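Local coordinates for twitching motility protein PilT (Aquifex aeolicus, PDB 2EYU) that drives pilus retraction in twitching motility, probably as a motor of the P-loop NTPase class powered by ATP hydrolysis, at residues M45-N50 with K69-I74; Y55-I60 with P99-V104; L171-G176 with G230-E235. The protein carries 1 engineered substitution. All coordinates share one frame; numbering follows the deposited sequence.

Contact 1: residues M45-N50 with K69-I74; sequences MIDYIN and KHKKSI
The side chains of Asn-50 and Lys-71 cross at about a right angle, the amide reaching out from the last turns of helix 38-52 and the aliphatic part of the lysine running across it. The asparagine gets there because its CG stands opposite the backbone N, chi1 -159°, which swings the amide off the helix and over the loop; Asn-50 CG then lies 3.7 Å from Lys-71 CB and 3.6 Å from Lys-69 O. One turn back, Asp-47 is also crossed nearly perpendicularly by the same lysine, its OD2 4.0 Å from Lys-71 CD. The lysine then bends at its last torsion, leaving Lys-71 NZ 5.3 Å from Asp-47 OD1, so any attraction between these opposite charges acts at a distance. In the fold, this is where the helix that follows the probable P-loop packs against the loop leading into edge strand 74-79. The backbone carbonyl Asn-50 O takes two N-H groups of that loop: Lys-72 N at 2.8 Å and, weakly, Ser-73 N at 3.1 Å. Lys-72 turns its bent chain away, and its NZ bonds to Gln-51 O. Ser-73 points its CB at the helix, 3.8 Å from Asn-50 CA, while its OG bonds to Lys-53 O and Tyr-55 N, in the link between helix 38-52 and strand 56-61.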
# COMPACT_ATOMS: atom_id res chain seq x y z
N MSE A 45 -7.32 3.05 -7.55
CA MSE A 45 -7.08 4.28 -6.80
C MSE A 45 -6.50 5.35 -7.69
O MSE A 45 -6.87 6.53 -7.65
CB MSE A 45 -6.11 4.08 -5.64
CG MSE A 45 -6.54 3.16 -4.53
SE MSE A 45 -5.19 2.90 -3.17
CE MSE A 45 -5.27 4.77 -2.66
N ILE A 46 -5.54 5.04 -8.56
CA ILE A 46 -5.06 6.06 -9.48
C ILE A 46 -6.14 6.48 -10.46
O ILE A 46 -6.33 7.64 -10.84
CB ILE A 46 -3.83 5.53 -10.24
CG1 ILE A 46 -2.58 5.37 -9.36
CG2 ILE A 46 -3.52 6.39 -11.46
CD1 ILE A 46 -1.47 4.68 -10.14
N ASP A 47 -6.93 5.51 -10.94
CA ASP A 47 -7.97 5.88 -11.91
C ASP A 47 -9.04 6.78 -11.29
O ASP A 47 -9.66 7.51 -12.06
CB ASP A 47 -8.66 4.66 -12.53
CG ASP A 47 -9.45 5.07 -13.76
OD1 ASP A 47 -10.68 4.84 -13.76
OD2 ASP A 47 -8.86 5.62 -14.70
N TYR A 48 -9.23 6.72 -9.98
CA TYR A 48 -10.05 7.67 -9.23
C TYR A 48 -9.48 9.07 -9.41
O TYR A 48 -10.20 10.02 -9.70
CB TYR A 48 -10.09 7.37 -7.73
CG TYR A 48 -10.80 8.43 -6.90
CD1 TYR A 48 -12.17 8.62 -6.93
CD2 TYR A 48 -10.07 9.27 -6.07
CE1 TYR A 48 -12.81 9.59 -6.17
CE2 TYR A 48 -10.68 10.24 -5.31
CZ TYR A 48 -12.06 10.41 -5.35
OH TYR A 48 -12.64 11.38 -4.58
N ILE A 49 -8.17 9.14 -9.19
CA ILE A 49 -7.49 10.42 -9.35
C ILE A 49 -7.76 10.92 -10.75
O ILE A 49 -8.30 12.02 -10.88
CB ILE A 49 -5.98 10.28 -9.08
CG1 ILE A 49 -5.63 9.59 -7.76
CG2 ILE A 49 -5.33 11.65 -9.14
CD1 ILE A 49 -4.18 9.17 -7.62
N ASN A 50 -7.42 10.11 -11.75
CA ASN A 50 -7.67 10.39 -13.16
C ASN A 50 -9.02 11.05 -13.40
O ASN A 50 -9.13 12.00 -14.19
CB ASN A 50 -7.64 9.08 -13.96
CG ASN A 50 -7.41 9.18 -15.44
OD1 ASN A 50 -7.57 8.19 -16.17
ND2 ASN A 50 -6.99 10.33 -15.96
N LYS A 69 -7.34 5.30 -19.22
CA LYS A 69 -8.21 6.13 -20.04
C LYS A 69 -7.77 7.59 -19.92
O LYS A 69 -7.25 7.99 -18.87
CB LYS A 69 -9.66 6.00 -19.59
CG LYS A 69 -10.61 5.18 -20.43
CD LYS A 69 -11.87 5.96 -20.79
CE LYS A 69 -13.07 5.03 -20.99
NZ LYS A 69 -13.91 5.42 -22.15
N HIS A 70 -7.96 8.43 -20.94
CA HIS A 70 -7.60 9.82 -20.67
C HIS A 70 -8.86 10.63 -20.30
O HIS A 70 -9.61 11.03 -21.18
CB HIS A 70 -6.87 10.49 -21.83
CG HIS A 70 -6.72 11.97 -21.61
ND1 HIS A 70 -7.05 12.90 -22.56
CD2 HIS A 70 -6.28 12.67 -20.54
CE1 HIS A 70 -6.82 14.12 -22.09
NE2 HIS A 70 -6.35 14.01 -20.85
N LYS A 71 -9.00 10.82 -19.01
CA LYS A 71 -10.09 11.46 -18.29
C LYS A 71 -9.73 12.88 -17.88
O LYS A 71 -9.42 13.68 -18.76
CB LYS A 71 -10.43 10.59 -17.06
CG LYS A 71 -11.06 9.26 -17.47
CD LYS A 71 -11.30 8.34 -16.30
CE LYS A 71 -12.41 7.33 -16.51
NZ LYS A 71 -13.76 7.96 -16.68
N LYS A 72 -9.76 13.22 -16.60
CA LYS A 72 -9.42 14.58 -16.16
C LYS A 72 -7.93 14.82 -16.03
O LYS A 72 -7.49 15.97 -16.14
CB LYS A 72 -10.11 14.88 -14.82
CG LYS A 72 -10.60 16.31 -14.71
CD LYS A 72 -11.37 16.63 -13.45
CE LYS A 72 -12.87 16.48 -13.64
NZ LYS A 72 -13.45 15.32 -12.93
N SER A 73 -7.12 13.78 -15.78
CA SER A 73 -5.71 13.93 -15.49
C SER A 73 -4.86 13.60 -16.72
O SER A 73 -5.43 13.07 -17.66
CB SER A 73 -5.26 13.04 -14.32
OG SER A 73 -5.47 13.65 -13.06
N ILE A 74 -3.58 13.94 -16.63
CA ILE A 74 -2.58 13.63 -17.66
C ILE A 74 -1.63 12.54 -17.17
O ILE A 74 -0.78 12.79 -16.31
CB ILE A 74 -1.81 14.89 -18.07
CG1 ILE A 74 -0.51 14.63 -18.83
CG2 ILE A 74 -1.57 15.80 -16.88
CD1 ILE A 74 0.02 15.88 -19.51

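Contact 2: residues Y55-I60 with P99-V104; sequences YHIITI and PDVIFV
In both Tyr-55 and Asp-100, CG sits beside the backbone N and opposite the carbonyl carbon (chi1 -71° and -64°), bringing the carboxylate over the phenol ring, planes 21° apart. Asp-100 CB lies over one face of the ring, offset toward its rim, 3.4 Å from Tyr-55 CG. Asp-100 OD2 uses its anti lone pair to accept a nearly straight hydrogen bond from His-56 N (2.8 Å), and Asp-100 N returns one to His-56 O (3.0 Å). With an alanine in place of Asp-100, His-56 N would probably lose its acceptor and the Tyr-55 ring its stacked carboxylate. Past this junction the chains become neighbouring parallel strands of the P-loop NTPase sheet, bonded alternately: Ile-58 N to Val-101 O, Phe-103 N to Ile-58 O, Ile-60 N to Phe-103 O. Ile-58, Ile-60, Ile-102 and Val-104 face helix 87-97, in the crossover between strands 74-79 and 101-104; there Ile-60 CD1 presses tightly on Ile-102 CD1, 3.3 Å apart. On the face toward helix 38-52, Thr-59 CG2 meets the Phe-103 ring at its edge, 3.8 Å from CD2. Pro-99 CB rides over the His-56 ring, whose nitrogens bond to Glu-97 and Ile-74 O.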
# COMPACT_ATOMS: atom_id res chain seq x y z
N TYR A 55 -4.50 16.32 -12.60
CA TYR A 55 -3.09 16.23 -12.27
C TYR A 55 -2.25 15.74 -13.45
O TYR A 55 -2.81 15.27 -14.43
CB TYR A 55 -2.85 15.20 -11.17
CG TYR A 55 -3.29 15.52 -9.77
CD1 TYR A 55 -3.61 16.80 -9.37
CD2 TYR A 55 -3.37 14.49 -8.84
CE1 TYR A 55 -4.01 17.06 -8.07
CE2 TYR A 55 -3.77 14.74 -7.55
CZ TYR A 55 -4.09 16.02 -7.17
OH TYR A 55 -4.49 16.27 -5.87
N HIS A 56 -0.94 15.84 -13.29
CA HIS A 56 0.05 15.14 -14.09
C HIS A 56 0.41 13.84 -13.37
O HIS A 56 0.84 13.92 -12.21
CB HIS A 56 1.32 15.95 -14.30
CG HIS A 56 2.27 15.37 -15.29
ND1 HIS A 56 1.99 14.25 -16.05
CD2 HIS A 56 3.50 15.78 -15.66
CE1 HIS A 56 3.01 13.99 -16.83
NE2 HIS A 56 3.95 14.90 -16.62
N ILE A 57 0.21 12.69 -14.03
CA ILE A 57 0.45 11.43 -13.30
C ILE A 57 1.51 10.62 -14.04
O ILE A 57 1.44 10.40 -15.24
CB ILE A 57 -0.83 10.61 -13.09
CG1 ILE A 57 -1.95 11.25 -12.27
CG2 ILE A 57 -0.57 9.26 -12.41
CD1 ILE A 57 -3.22 10.40 -12.20
N ILE A 58 2.54 10.17 -13.32
CA ILE A 58 3.57 9.43 -14.06
C ILE A 58 3.65 8.04 -13.45
O ILE A 58 3.70 7.87 -12.23
CB ILE A 58 4.92 10.15 -14.03
CG1 ILE A 58 4.89 11.52 -14.72
CG2 ILE A 58 6.04 9.28 -14.60
CD1 ILE A 58 6.25 12.03 -15.13
N THR A 59 3.67 7.03 -14.33
CA THR A 59 3.72 5.63 -13.89
C THR A 59 4.96 4.95 -14.45
O THR A 59 5.40 5.27 -15.55
CB THR A 59 2.47 4.86 -14.34
OG1 THR A 59 2.00 5.42 -15.58
CG2 THR A 59 1.31 5.03 -13.37
N ILE A 60 5.53 4.05 -13.69
CA ILE A 60 6.70 3.25 -13.95
C ILE A 60 6.39 1.79 -13.60
O ILE A 60 6.37 1.54 -12.40
CB ILE A 60 7.87 3.71 -13.07
CG1 ILE A 60 8.15 5.22 -13.15
CG2 ILE A 60 9.13 2.91 -13.34
CD1 ILE A 60 8.84 5.71 -11.90
N PRO A 99 5.75 15.78 -11.30
CA PRO A 99 4.31 15.52 -11.47
C PRO A 99 3.63 15.57 -10.12
O PRO A 99 4.29 15.74 -9.08
CB PRO A 99 4.35 14.13 -12.10
CG PRO A 99 5.49 13.46 -11.42
CD PRO A 99 6.49 14.54 -11.07
N ASP A 100 2.31 15.42 -10.10
CA ASP A 100 1.53 15.45 -8.87
C ASP A 100 1.55 14.10 -8.15
O ASP A 100 1.38 14.04 -6.94
CB ASP A 100 0.07 15.78 -9.12
CG ASP A 100 -0.16 17.15 -9.70
OD1 ASP A 100 -0.19 18.09 -8.87
OD2 ASP A 100 -0.29 17.23 -10.94
N VAL A 101 1.73 13.09 -8.98
CA VAL A 101 1.65 11.70 -8.55
C VAL A 101 2.68 10.88 -9.33
O VAL A 101 2.83 11.09 -10.52
CB VAL A 101 0.28 11.07 -8.81
CG1 VAL A 101 0.33 9.58 -8.48
CG2 VAL A 101 -0.84 11.72 -8.00
N ILE A 102 3.37 9.98 -8.64
CA ILE A 102 4.19 9.01 -9.35
C ILE A 102 3.85 7.61 -8.84
O ILE A 102 3.68 7.44 -7.64
CB ILE A 102 5.70 9.16 -9.12
CG1 ILE A 102 6.52 8.04 -9.77
CG2 ILE A 102 5.98 9.21 -7.64
CD1 ILE A 102 7.38 8.50 -10.93
N PHE A 103 3.79 6.62 -9.73
CA PHE A 103 3.61 5.25 -9.19
C PHE A 103 4.87 4.48 -9.60
O PHE A 103 5.14 4.45 -10.80
CB PHE A 103 2.30 4.67 -9.69
CG PHE A 103 2.12 3.17 -9.55
CD1 PHE A 103 2.54 2.46 -8.44
CD2 PHE A 103 1.52 2.46 -10.59
CE1 PHE A 103 2.37 1.09 -8.35
CE2 PHE A 103 1.35 1.09 -10.51
CZ PHE A 103 1.79 0.41 -9.39
N VAL A 104 5.59 3.94 -8.63
CA VAL A 104 6.77 3.12 -8.78
C VAL A 104 6.40 1.65 -8.55
O VAL A 104 6.13 1.19 -7.43
CB VAL A 104 7.91 3.49 -7.83
CG1 VAL A 104 7.51 3.38 -6.37
CG2 VAL A 104 9.13 2.62 -8.10

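Contact 3: residues L171-G176 with G230-E235; sequences LPKIGG and GLITLE
The hairpin loop between antiparallel strands 162-171 and 179-185 rests here on the link between two C-terminal helices. Helix 219-228 ends in a Schellman motif with Gly-230, at positive phi, as its C-prime residue; the chain then runs through Leu-231 and Ile-232 to Thr-233, the N-cap position of helix 234-240. Ile-232 carries the contact. Its CG2 methyl, rather than the longer branch, faces the hairpin and sits 3.5 Å from Leu-171 CB and 3.6 Å from Leu-171 CD1, the two side chains passing at a slant. The same methyl comes within 3.2 Å of Pro-172 O. The chi1 of 33° places the Ile-232 CG1 branch between its own backbone N and carbonyl carbon, an uncomfortable setting. Val-179 of strand 179-185 touches both Leu-171 and Ile-232, while Leu-226 and Ala-237 bring the two helices onto the isoleucine. Lys-173 folds its bent chain across the link, with CE and CD each 3.9 Å from Thr-233 OG1, although its fit against Leu-231 is doubtful. At Gly-175, as modelled in a poorly ordered stretch, a CB would probably jam against the preceding carbonyl O. No hydrogen bond joins the segments: apolar packing at the strand end holds them, consistent with a loop that is poorly ordered from Ile-174 to Gly-176.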
# COMPACT_ATOMS: atom_id res chain seq x y z
N LEU A 171 -9.23 -14.00 -1.42
CA LEU A 171 -9.67 -15.32 -0.95
C LEU A 171 -10.78 -15.87 -1.85
O LEU A 171 -11.55 -15.08 -2.41
CB LEU A 171 -10.29 -15.25 0.42
CG LEU A 171 -9.51 -15.42 1.71
CD1 LEU A 171 -9.51 -16.89 2.14
CD2 LEU A 171 -8.09 -14.90 1.59
N PRO A 172 -10.92 -17.18 -1.96
CA PRO A 172 -12.09 -17.71 -2.68
C PRO A 172 -13.36 -17.50 -1.86
O PRO A 172 -13.23 -17.03 -0.74
CB PRO A 172 -11.79 -19.21 -2.76
CG PRO A 172 -10.94 -19.47 -1.56
CD PRO A 172 -10.05 -18.25 -1.45
N LYS A 173 -14.48 -17.87 -2.44
CA LYS A 173 -15.81 -18.08 -1.92
C LYS A 173 -16.92 -17.40 -2.74
O LYS A 173 -16.80 -17.20 -3.95
CB LYS A 173 -15.96 -17.60 -0.48
CG LYS A 173 -16.01 -18.62 0.63
CD LYS A 173 -14.93 -19.69 0.46
CE LYS A 173 -15.61 -20.86 -0.29
NZ LYS A 173 -17.02 -20.42 -0.57
N ILE A 174 -17.97 -17.09 -1.99
CA ILE A 174 -19.22 -16.54 -2.50
C ILE A 174 -19.40 -15.06 -2.17
O ILE A 174 -18.53 -14.43 -1.57
CB ILE A 174 -20.41 -17.34 -1.94
CG1 ILE A 174 -21.57 -17.51 -2.93
CG2 ILE A 174 -20.89 -16.74 -0.63
CD1 ILE A 174 -21.66 -18.93 -3.50
N GLY A 175 -20.54 -14.50 -2.59
CA GLY A 175 -20.87 -13.10 -2.37
C GLY A 175 -20.77 -12.28 -3.64
O GLY A 175 -21.72 -11.61 -4.03
N GLY A 176 -19.61 -12.34 -4.29
CA GLY A 176 -19.31 -11.66 -5.53
C GLY A 176 -18.34 -12.44 -6.40
O GLY A 176 -18.29 -12.22 -7.61
N GLY A 230 -19.87 -15.25 6.78
CA GLY A 230 -20.01 -16.43 5.94
C GLY A 230 -19.48 -16.14 4.55
O GLY A 230 -19.93 -16.65 3.52
N LEU A 231 -18.48 -15.25 4.52
CA LEU A 231 -17.95 -14.83 3.23
C LEU A 231 -16.77 -15.70 2.79
O LEU A 231 -16.53 -15.82 1.58
CB LEU A 231 -17.55 -13.35 3.27
CG LEU A 231 -18.59 -12.37 2.74
CD1 LEU A 231 -18.04 -11.55 1.58
CD2 LEU A 231 -19.84 -13.12 2.30
N ILE A 232 -16.05 -16.30 3.72
CA ILE A 232 -15.02 -17.29 3.45
C ILE A 232 -15.20 -18.47 4.39
O ILE A 232 -15.97 -18.39 5.35
CB ILE A 232 -13.58 -16.74 3.62
CG1 ILE A 232 -13.44 -15.69 4.71
CG2 ILE A 232 -13.05 -16.20 2.30
CD1 ILE A 232 -13.12 -16.21 6.09
N THR A 233 -14.49 -19.57 4.17
CA THR A 233 -14.66 -20.64 5.15
C THR A 233 -13.60 -20.48 6.25
O THR A 233 -12.65 -19.71 6.04
CB THR A 233 -14.60 -22.01 4.47
OG1 THR A 233 -15.63 -22.02 3.47
CG2 THR A 233 -14.95 -23.15 5.42
N LEU A 234 -13.81 -21.17 7.37
CA LEU A 234 -12.84 -21.24 8.44
C LEU A 234 -11.48 -21.64 7.90
O LEU A 234 -10.50 -20.96 8.21
CB LEU A 234 -13.25 -22.23 9.53
CG LEU A 234 -12.41 -22.29 10.81
CD1 LEU A 234 -12.17 -20.90 11.40
CD2 LEU A 234 -13.07 -23.16 11.86
N GLU A 235 -11.43 -22.72 7.11
CA GLU A 235 -10.11 -23.22 6.67
C GLU A 235 -9.38 -22.20 5.81
O GLU A 235 -8.16 -22.04 5.83
CB GLU A 235 -10.27 -24.52 5.89
CG GLU A 235 -11.55 -25.28 6.21
CD GLU A 235 -12.06 -26.04 5.00
OE1 GLU A 235 -13.01 -26.85 5.14
OE2 GLU A 235 -11.51 -25.81 3.90

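Contacts 1 and 2 belong to one end of the mixed sheet, their centres 11 Å apart. Their segments alternate along the chain, helix 38-52 running into strand 56-61, and they touch: Ile-74 probably hydrogen-bonds with Tyr-55 and Ile-57, while Ile-49 packs on Tyr-55 and Ile-46 on Phe-103. Together they join helix 38-52, the loop before strand 74-79 and strands 56-61 and 101-104 in the probable nucleotide-binding core. Contact 3 comes later, where strand 162-171, the last parallel to its neighbour, turns into antiparallel strand 179-185; its centre lies 32 and 35 Å from those of contacts 1 and 2, with nearest atoms about 17 and 20 Å away, so it shares the sheet but no direct packing.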